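Local coordinates for protein racemase (Pseudovibrio sp. JE062, PDB 3NZG) that is a putative racemase of the enolase superfamily, a magnesium-binding barrel protein of unassigned specific function, at residues V178-K183 and V210-R215; L234-A239 and R259-E264. All coordinates share one frame; numbering follows the deposited sequence.

Contact 1. Residues V178-K183 and V210-R215; sequences VCVPIK and VDYLYR. With MG (magnesium ion), chain Q.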
ATOM      1  N   VAL D 178       3.921   7.242 -37.738  1.00 18.96           N
ATOM      2  CA  VAL D 178       2.800   7.256 -38.668  1.00 19.93           C
ATOM      3  C   VAL D 178       1.538   7.485 -37.842  1.00 20.42           C
ATOM      4  O   VAL D 178       1.533   7.260 -36.632  1.00 21.54           O
ATOM      5  CB  VAL D 178       2.663   5.916 -39.417  1.00 20.61           C
ATOM      6  CG1 VAL D 178       3.940   5.622 -40.205  1.00 21.05           C
ATOM      7  CG2 VAL D 178       2.369   4.799 -38.429  1.00 19.68           C
ATOM      8  N   CYS D 179       0.468   7.916 -38.492  1.00 20.54           N
ATOM      9  CA  CYS D 179      -0.772   8.183 -37.779  1.00 22.85           C
ATOM     10  C   CYS D 179      -1.959   7.423 -38.335  1.00 22.98           C
ATOM     11  O   CYS D 179      -1.961   7.008 -39.492  1.00 23.37           O
ATOM     12  CB  CYS D 179      -1.105   9.674 -37.847  1.00 24.50           C
ATOM     13  SG  CYS D 179       0.201  10.794 -37.341  1.00 30.39           S
ATOM     14  N   VAL D 180      -2.966   7.239 -37.490  1.00 23.10           N
ATOM     15  CA  VAL D 180      -4.209   6.609 -37.907  1.00 23.19           C
ATOM     16  C   VAL D 180      -5.088   7.836 -38.147  1.00 24.89           C
ATOM     17  O   VAL D 180      -5.389   8.582 -37.217  1.00 22.43           O
ATOM     18  CB  VAL D 180      -4.830   5.747 -36.796  1.00 22.49           C
ATOM     19  CG1 VAL D 180      -6.231   5.313 -37.202  1.00 21.59           C
ATOM     20  CG2 VAL D 180      -3.960   4.524 -36.540  1.00 22.90           C
ATOM     21  N   PRO D 181      -5.489   8.079 -39.407  1.00 26.84           N
ATOM     22  CA  PRO D 181      -6.329   9.245 -39.715  1.00 28.74           C
ATOM     23  C   PRO D 181      -7.538   9.420 -38.784  1.00 29.03           C
ATOM     24  O   PRO D 181      -8.298   8.481 -38.543  1.00 29.43           O
ATOM     25  CB  PRO D 181      -6.715   9.017 -41.183  1.00 28.41           C
ATOM     26  CG  PRO D 181      -6.621   7.524 -41.347  1.00 30.54           C
ATOM     27  CD  PRO D 181      -5.375   7.183 -40.569  1.00 28.15           C
ATOM     28  N   ILE D 182      -7.705  10.635 -38.270  1.00 30.20           N
ATOM     29  CA  ILE D 182      -8.795  10.954 -37.348  1.00 34.16           C
ATOM     30  C   ILE D 182     -10.183  10.469 -37.752  1.00 36.69           C
ATOM     31  O   ILE D 182     -10.803   9.660 -37.056  1.00 37.23           O
ATOM     32  CB  ILE D 182      -8.908  12.461 -37.127  1.00 35.00           C
ATOM     33  CG1 ILE D 182      -7.590  13.012 -36.594  1.00 34.02           C
ATOM     34  CG2 ILE D 182     -10.041  12.749 -36.151  1.00 34.76           C
ATOM     35  CD1 ILE D 182      -7.555  14.520 -36.542  1.00 34.39           C
ATOM     36  N   LYS D 183     -10.677  10.984 -38.870  1.00 37.95           N
ATOM     37  CA  LYS D 183     -12.003  10.624 -39.341  1.00 37.91           C
ATOM     38  C   LYS D 183     -12.112   9.238 -39.942  1.00 38.75           C
ATOM     39  O   LYS D 183     -13.175   8.853 -40.423  1.00 40.30           O
ATOM     40  CB  LYS D 183     -12.494  11.671 -40.336  1.00 39.00           C
ATOM     41  CG  LYS D 183     -12.813  13.006 -39.690  1.00 39.51           C
ATOM     42  CD  LYS D 183     -13.147  14.058 -40.737  1.00 41.35           C
ATOM     43  CE  LYS D 183     -13.657  15.335 -40.088  1.00 42.11           C
ATOM     44  NZ  LYS D 183     -13.958  16.370 -41.116  1.00 44.18           N
ATOM     45  N   VAL D 210       3.610   5.036 -33.433  1.00 17.64           N
ATOM     46  CA  VAL D 210       2.269   5.206 -33.966  1.00 17.60           C
ATOM     47  C   VAL D 210       1.466   6.212 -33.155  1.00 18.34           C
ATOM     48  O   VAL D 210       1.445   6.166 -31.921  1.00 17.77           O
ATOM     49  CB  VAL D 210       1.490   3.866 -34.008  1.00 19.16           C
ATOM     50  CG1 VAL D 210       0.120   4.086 -34.637  1.00 18.67           C
ATOM     51  CG2 VAL D 210       2.270   2.830 -34.797  1.00 19.74           C
ATOM     52  N   ASP D 211       0.819   7.132 -33.863  1.00 18.19           N
ATOM     53  CA  ASP D 211      -0.011   8.156 -33.237  1.00 19.43           C
ATOM     54  C   ASP D 211      -1.455   7.788 -33.573  1.00 19.31           C
ATOM     55  O   ASP D 211      -1.842   7.781 -34.745  1.00 19.96           O
ATOM     56  CB  ASP D 211       0.329   9.532 -33.819  1.00 20.55           C
ATOM     57  CG  ASP D 211      -0.210  10.673 -32.983  1.00 20.28           C
ATOM     58  OD1 ASP D 211      -1.346  10.561 -32.466  1.00 18.64           O
ATOM     59  OD2 ASP D 211       0.507  11.690 -32.853  1.00 22.38           O
ATOM     60  N   TYR D 212      -2.252   7.476 -32.556  1.00 17.64           N
ATOM     61  CA  TYR D 212      -3.635   7.084 -32.787  1.00 15.68           C
ATOM     62  C   TYR D 212      -4.618   8.253 -32.776  1.00 15.48           C
ATOM     63  O   TYR D 212      -5.821   8.062 -32.951  1.00 17.54           O
ATOM     64  CB  TYR D 212      -4.046   6.013 -31.764  1.00 14.42           C
ATOM     65  CG  TYR D 212      -3.248   4.729 -31.897  1.00 14.26           C
ATOM     66  CD1 TYR D 212      -3.708   3.675 -32.678  1.00 12.49           C
ATOM     67  CD2 TYR D 212      -2.008   4.587 -31.267  1.00 14.16           C
ATOM     68  CE1 TYR D 212      -2.954   2.507 -32.833  1.00 13.58           C
ATOM     69  CE2 TYR D 212      -1.247   3.424 -31.416  1.00 14.37           C
ATOM     70  CZ  TYR D 212      -1.728   2.391 -32.203  1.00 13.27           C
ATOM     71  OH  TYR D 212      -0.981   1.251 -32.372  1.00 11.58           O
ATOM     72  N   LEU D 213      -4.104   9.460 -32.576  1.00 15.66           N
ATOM     73  CA  LEU D 213      -4.930  10.662 -32.573  1.00 17.01           C
ATOM     74  C   LEU D 213      -6.198  10.603 -31.717  1.00 19.10           C
ATOM     75  O   LEU D 213      -7.289  10.982 -32.164  1.00 18.17           O
ATOM     76  CB  LEU D 213      -5.279  11.048 -34.024  1.00 18.99           C
ATOM     77  CG  LEU D 213      -4.049  11.482 -34.837  1.00 20.73           C
ATOM     78  CD1 LEU D 213      -4.425  11.755 -36.288  1.00 20.20           C
ATOM     79  CD2 LEU D 213      -3.441  12.724 -34.202  1.00 20.98           C
ATOM     80  N   TYR D 214      -6.045  10.116 -30.488  1.00 18.19           N
ATOM     81  CA  TYR D 214      -7.136  10.041 -29.520  1.00 16.74           C
ATOM     82  C   TYR D 214      -8.451   9.476 -30.058  1.00 17.95           C
ATOM     83  O   TYR D 214      -9.517  10.017 -29.776  1.00 17.39           O
ATOM     84  CB  TYR D 214      -7.377  11.444 -28.946  1.00 17.54           C
ATOM     85  CG  TYR D 214      -6.119  12.090 -28.388  1.00 14.75           C
ATOM     86  CD1 TYR D 214      -5.628  11.735 -27.134  1.00 17.11           C
ATOM     87  CD2 TYR D 214      -5.393  13.016 -29.137  1.00 17.07           C
ATOM     88  CE1 TYR D 214      -4.441  12.278 -26.639  1.00 16.22           C
ATOM     89  CE2 TYR D 214      -4.202  13.568 -28.650  1.00 17.98           C
ATOM     90  CZ  TYR D 214      -3.735  13.187 -27.399  1.00 17.11           C
ATOM     91  OH  TYR D 214      -2.553  13.695 -26.910  1.00 17.86           O
ATOM     92  N   ARG D 215      -8.389   8.386 -30.813  1.00 17.34           N
ATOM     93  CA  ARG D 215      -9.615   7.806 -31.352  1.00 20.16           C
ATOM     94  C   ARG D 215     -10.299   6.812 -30.406  1.00 19.33           C
ATOM     95  O   ARG D 215     -11.407   6.369 -30.682  1.00 19.71           O
ATOM     96  CB  ARG D 215      -9.337   7.122 -32.704  1.00 21.63           C
ATOM     97  CG  ARG D 215      -8.476   5.881 -32.612  1.00 23.40           C
ATOM     98  CD  ARG D 215      -8.025   5.367 -33.982  1.00 24.75           C
ATOM     99  NE  ARG D 215      -9.087   4.744 -34.775  1.00 24.51           N
ATOM    100  CZ  ARG D 215      -9.820   5.376 -35.692  1.00 26.78           C
ATOM    101  NH1 ARG D 215      -9.624   6.664 -35.943  1.00 25.82           N
ATOM    102  NH2 ARG D 215     -10.742   4.709 -36.377  1.00 27.05           N
TER
HETATM  103 MG    MG Q 505       0.320  13.482 -31.511  1.00 29.43          MG
HETATM  104  O   HOH W   1      -7.354   8.317 -35.248  1.00 17.67           O
HETATM  105  O   HOH W   2      -1.495  12.885 -31.202  1.00 17.77           O

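Contact 2. Residues L234-A239 and R259-E264; sequences LYFAEA and RICGAE. With MG (magnesium ion), chain Q.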
ATOM      1  N   LEU D 234       6.496  -2.209 -32.463  1.00 18.71           N
ATOM      2  CA  LEU D 234       6.383  -0.754 -32.573  1.00 17.07           C
ATOM      3  C   LEU D 234       7.077  -0.082 -31.383  1.00 15.86           C
ATOM      4  O   LEU D 234       7.067  -0.620 -30.274  1.00 15.56           O
ATOM      5  CB  LEU D 234       4.909  -0.352 -32.626  1.00 16.40           C
ATOM      6  CG  LEU D 234       4.072  -1.061 -33.702  1.00 16.05           C
ATOM      7  CD1 LEU D 234       2.625  -0.615 -33.593  1.00 16.02           C
ATOM      8  CD2 LEU D 234       4.625  -0.742 -35.091  1.00 17.75           C
ATOM      9  N   TYR D 235       7.671   1.090 -31.604  1.00 14.44           N
ATOM     10  CA  TYR D 235       8.379   1.786 -30.532  1.00 15.82           C
ATOM     11  C   TYR D 235       7.431   2.262 -29.429  1.00 15.60           C
ATOM     12  O   TYR D 235       7.728   2.083 -28.247  1.00 14.58           O
ATOM     13  CB  TYR D 235       9.186   2.974 -31.073  1.00 15.19           C
ATOM     14  CG  TYR D 235      10.155   3.535 -30.048  1.00 14.69           C
ATOM     15  CD1 TYR D 235      11.485   3.119 -30.020  1.00 12.97           C
ATOM     16  CD2 TYR D 235       9.727   4.434 -29.069  1.00 14.34           C
ATOM     17  CE1 TYR D 235      12.365   3.576 -29.045  1.00 16.24           C
ATOM     18  CE2 TYR D 235      10.604   4.903 -28.080  1.00 14.23           C
ATOM     19  CZ  TYR D 235      11.922   4.468 -28.074  1.00 14.67           C
ATOM     20  OH  TYR D 235      12.803   4.908 -27.108  1.00 13.15           O
ATOM     21  N   PHE D 236       6.309   2.877 -29.805  1.00 15.75           N
ATOM     22  CA  PHE D 236       5.321   3.321 -28.816  1.00 16.16           C
ATOM     23  C   PHE D 236       3.909   3.517 -29.373  1.00 17.41           C
ATOM     24  O   PHE D 236       3.689   3.480 -30.590  1.00 17.54           O
ATOM     25  CB  PHE D 236       5.784   4.604 -28.078  1.00 14.85           C
ATOM     26  CG  PHE D 236       5.777   5.867 -28.919  1.00 15.34           C
ATOM     27  CD1 PHE D 236       4.658   6.244 -29.656  1.00 13.06           C
ATOM     28  CD2 PHE D 236       6.877   6.709 -28.921  1.00 14.58           C
ATOM     29  CE1 PHE D 236       4.635   7.432 -30.376  1.00 15.66           C
ATOM     30  CE2 PHE D 236       6.854   7.906 -29.644  1.00 16.33           C
ATOM     31  CZ  PHE D 236       5.733   8.266 -30.370  1.00 14.11           C
ATOM     32  N   ALA D 237       2.955   3.702 -28.460  1.00 15.61           N
ATOM     33  CA  ALA D 237       1.554   3.934 -28.799  1.00 13.40           C
ATOM     34  C   ALA D 237       1.204   5.286 -28.194  1.00 14.95           C
ATOM     35  O   ALA D 237       1.149   5.439 -26.969  1.00 14.02           O
ATOM     36  CB  ALA D 237       0.666   2.836 -28.209  1.00 11.60           C
ATOM     37  N   GLU D 238       0.985   6.266 -29.064  1.00 14.12           N
ATOM     38  CA  GLU D 238       0.675   7.624 -28.646  1.00 14.44           C
ATOM     39  C   GLU D 238      -0.792   7.996 -28.847  1.00 15.81           C
ATOM     40  O   GLU D 238      -1.444   7.545 -29.795  1.00 13.90           O
ATOM     41  CB  GLU D 238       1.570   8.606 -29.426  1.00 15.18           C
ATOM     42  CG  GLU D 238       1.246  10.086 -29.230  1.00 16.47           C
ATOM     43  CD  GLU D 238       2.057  11.000 -30.154  1.00 19.02           C
ATOM     44  OE1 GLU D 238       3.192  10.631 -30.526  1.00 17.72           O
ATOM     45  OE2 GLU D 238       1.565  12.098 -30.489  1.00 18.87           O
ATOM     46  N   ALA D 239      -1.297   8.827 -27.942  1.00 14.97           N
ATOM     47  CA  ALA D 239      -2.665   9.321 -28.003  1.00 15.73           C
ATOM     48  C   ALA D 239      -3.691   8.222 -28.223  1.00 16.60           C
ATOM     49  O   ALA D 239      -4.522   8.307 -29.131  1.00 18.05           O
ATOM     50  CB  ALA D 239      -2.780  10.389 -29.110  1.00 12.79           C
ATOM     51  N   ARG D 259       4.957   0.526 -25.297  1.00 14.11           N
ATOM     52  CA  ARG D 259       5.332   1.714 -24.551  1.00 13.21           C
ATOM     53  C   ARG D 259       4.079   2.574 -24.687  1.00 14.87           C
ATOM     54  O   ARG D 259       3.520   2.691 -25.789  1.00 15.49           O
ATOM     55  CB  ARG D 259       6.501   2.465 -25.199  1.00 13.51           C
ATOM     56  CG  ARG D 259       7.888   1.896 -24.937  1.00 11.95           C
ATOM     57  CD  ARG D 259       8.930   2.964 -25.247  1.00 12.62           C
ATOM     58  NE  ARG D 259      10.298   2.461 -25.153  1.00 15.17           N
ATOM     59  CZ  ARG D 259      10.905   1.762 -26.106  1.00 13.22           C
ATOM     60  NH1 ARG D 259      10.263   1.484 -27.233  1.00 13.91           N
ATOM     61  NH2 ARG D 259      12.150   1.346 -25.931  1.00 13.26           N
ATOM     62  N   ILE D 260       3.621   3.160 -23.591  1.00 11.50           N
ATOM     63  CA  ILE D 260       2.435   4.014 -23.656  1.00 12.01           C
ATOM     64  C   ILE D 260       2.897   5.439 -23.396  1.00 12.05           C
ATOM     65  O   ILE D 260       3.598   5.697 -22.414  1.00 11.77           O
ATOM     66  CB  ILE D 260       1.380   3.615 -22.589  1.00 12.27           C
ATOM     67  CG1 ILE D 260       1.029   2.130 -22.726  1.00 11.00           C
ATOM     68  CG2 ILE D 260       0.110   4.464 -22.746  1.00 12.86           C
ATOM     69  CD1 ILE D 260       0.461   1.744 -24.081  1.00 14.19           C
ATOM     70  N   CYS D 261       2.525   6.353 -24.287  1.00 11.56           N
ATOM     71  CA  CYS D 261       2.900   7.757 -24.154  1.00 13.08           C
ATOM     72  C   CYS D 261       1.787   8.576 -23.517  1.00 11.20           C
ATOM     73  O   CYS D 261       0.635   8.161 -23.483  1.00 12.53           O
ATOM     74  CB  CYS D 261       3.188   8.376 -25.523  1.00 12.96           C
ATOM     75  SG  CYS D 261       4.297   7.448 -26.582  1.00 18.46           S
ATOM     76  N   GLY D 262       2.152   9.754 -23.034  1.00 12.55           N
ATOM     77  CA  GLY D 262       1.174  10.656 -22.463  1.00 12.32           C
ATOM     78  C   GLY D 262       1.717  12.069 -22.391  1.00 13.00           C
ATOM     79  O   GLY D 262       2.892  12.313 -22.710  1.00 12.16           O
ATOM     80  N   ALA D 263       0.853  13.001 -21.998  1.00 11.69           N
ATOM     81  CA  ALA D 263       1.226  14.398 -21.799  1.00 13.07           C
ATOM     82  C   ALA D 263       1.523  15.283 -23.011  1.00 14.42           C
ATOM     83  O   ALA D 263       1.987  16.416 -22.849  1.00 12.93           O
ATOM     84  CB  ALA D 263       2.389  14.467 -20.814  1.00 11.21           C
ATOM     85  N   GLU D 264       1.243  14.792 -24.213  1.00 14.55           N
ATOM     86  CA  GLU D 264       1.474  15.578 -25.424  1.00 16.44           C
ATOM     87  C   GLU D 264       0.854  16.985 -25.343  1.00 18.04           C
ATOM     88  O   GLU D 264       1.466  17.956 -25.779  1.00 19.36           O
ATOM     89  CB  GLU D 264       0.910  14.834 -26.642  1.00 17.40           C
ATOM     90  CG  GLU D 264       0.616  15.726 -27.842  1.00 21.87           C
ATOM     91  CD  GLU D 264       0.045  14.961 -29.023  1.00 23.79           C
ATOM     92  OE1 GLU D 264      -0.936  14.209 -28.838  1.00 25.19           O
ATOM     93  OE2 GLU D 264       0.572  15.122 -30.143  1.00 26.67           O
TER
HETATM   94 MG    MG Q 505       0.320  13.482 -31.511  1.00 29.43          MG
HETATM   95  O   HOH W   3       5.023   0.065 -28.153  1.00 19.81           O
HETATM   96  O   HOH W   4      -1.013   6.550 -25.456  1.00 17.06           O
HETATM   97  O   HOH W   2      -1.495  12.885 -31.202  1.00 17.77           O

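Contact 1. Residues V178-K183 and V210-R215
Val178 pairs with Val210 and Cys179 with Asp211 in parallel register, the second pair at 4.6 Å between CA atoms, and two backbone bonds close the ladder: Asp211 N to Val178 O at 2.9 Å and Val180 N to Asp211 O at 3.0 Å. On the face carrying Cys179 and Asp211, SG of Cys179 rests 3.7 Å from CB of Asp211. A chi1 of -165° sets CG opposite the backbone N and carries the Asp211 carboxylate off toward the magnesium ion, which OD2 binds at 2.2 Å. OD1 accepts from Leu213 N on its anti side, an Asx turn, and also from the water that the metal holds. Past the strand ends, CD1 of Leu213 presses on CG1 of Ile182, while CG1 of Val180 lies over one face of the Arg215 guanidinium. NH1 of Arg215 donates to a second water at 2.9 Å, which lies in the guanidinium plane; the carbonyl oxygens of Val180 and Tyr212 compete with others for its protons. NH2 is held by Ala184 O. With one carboxylate oxygen on the metal and the other gripped by a backbone N-H and a metal-bound water, the rotation of Asp211 is fixed.

Contact 2. Residues L234-A239 and R259-E264
Arg259 lays its guanidinium flat on the Tyr235 ring, planes 13° apart and centres 3.7 Å apart, with NH1 over the middle of the ring: a cation-pi stack. The guanidinium edge is used as well, since NH1 donates within its own plane to a lone pair of Tyr235 O at 2.8 Å. One residue supplies both the ring and the carbonyl that orient the arginine, whose NH2 also forms a salt bridge with Asp218 of a neighbouring subunit. One face of the Phe236 ring carries SG of Cys261, 3.4 Å from the centroid and 22° off the normal, a sulfur-aromatic contact displaced toward CG. Ala237 ties the backbones together, its N donating to Arg259 O at 2.9 Å and its O accepting from Cys261 N at 3.1 Å. Farther on, the side chains of Glu238 and Glu264 approach nearly perpendicular to each other, carboxylate planes 86° apart. OE2 of Glu238 and OE2 of Glu264 stand 3.2 Å apart and both bind the magnesium ion, which probably offsets their like charges. Lys177 forms a salt bridge with OE1 of Glu238; the outside partner of Glu264 OE1 is Tyr214. Acidic ligands from successive barrel strands, converging on one magnesium ion, are characteristic of the enolase superfamily.

In the fold
Contact 2 is wholly buried, whereas contact 1 is buried at its strands and partly exposed beyond them; their centres are 11 Å apart, and they follow one another along the chain. Strands 207-211 and 237-238 are sheet neighbours, so 210-215 of contact 1 and 234-239 of contact 2 lie side by side in the barrel. Their metal ligands converge: Asp211 comes from contact 1, Glu238 and Glu264 from contact 2, and one metal-bound water donates to Asp211 and Glu264. Tyr214 OH adds a probable hydrogen bond to Glu264 OE1, at 2.6 Å. Away from the metal, contact 1 belongs to a beta-alpha-beta unit and extends to aliphatic packing near a second subunit, whereas contact 2 relies on a cation-pi stack and a sulfur-aromatic contact, beside its backbone bonds.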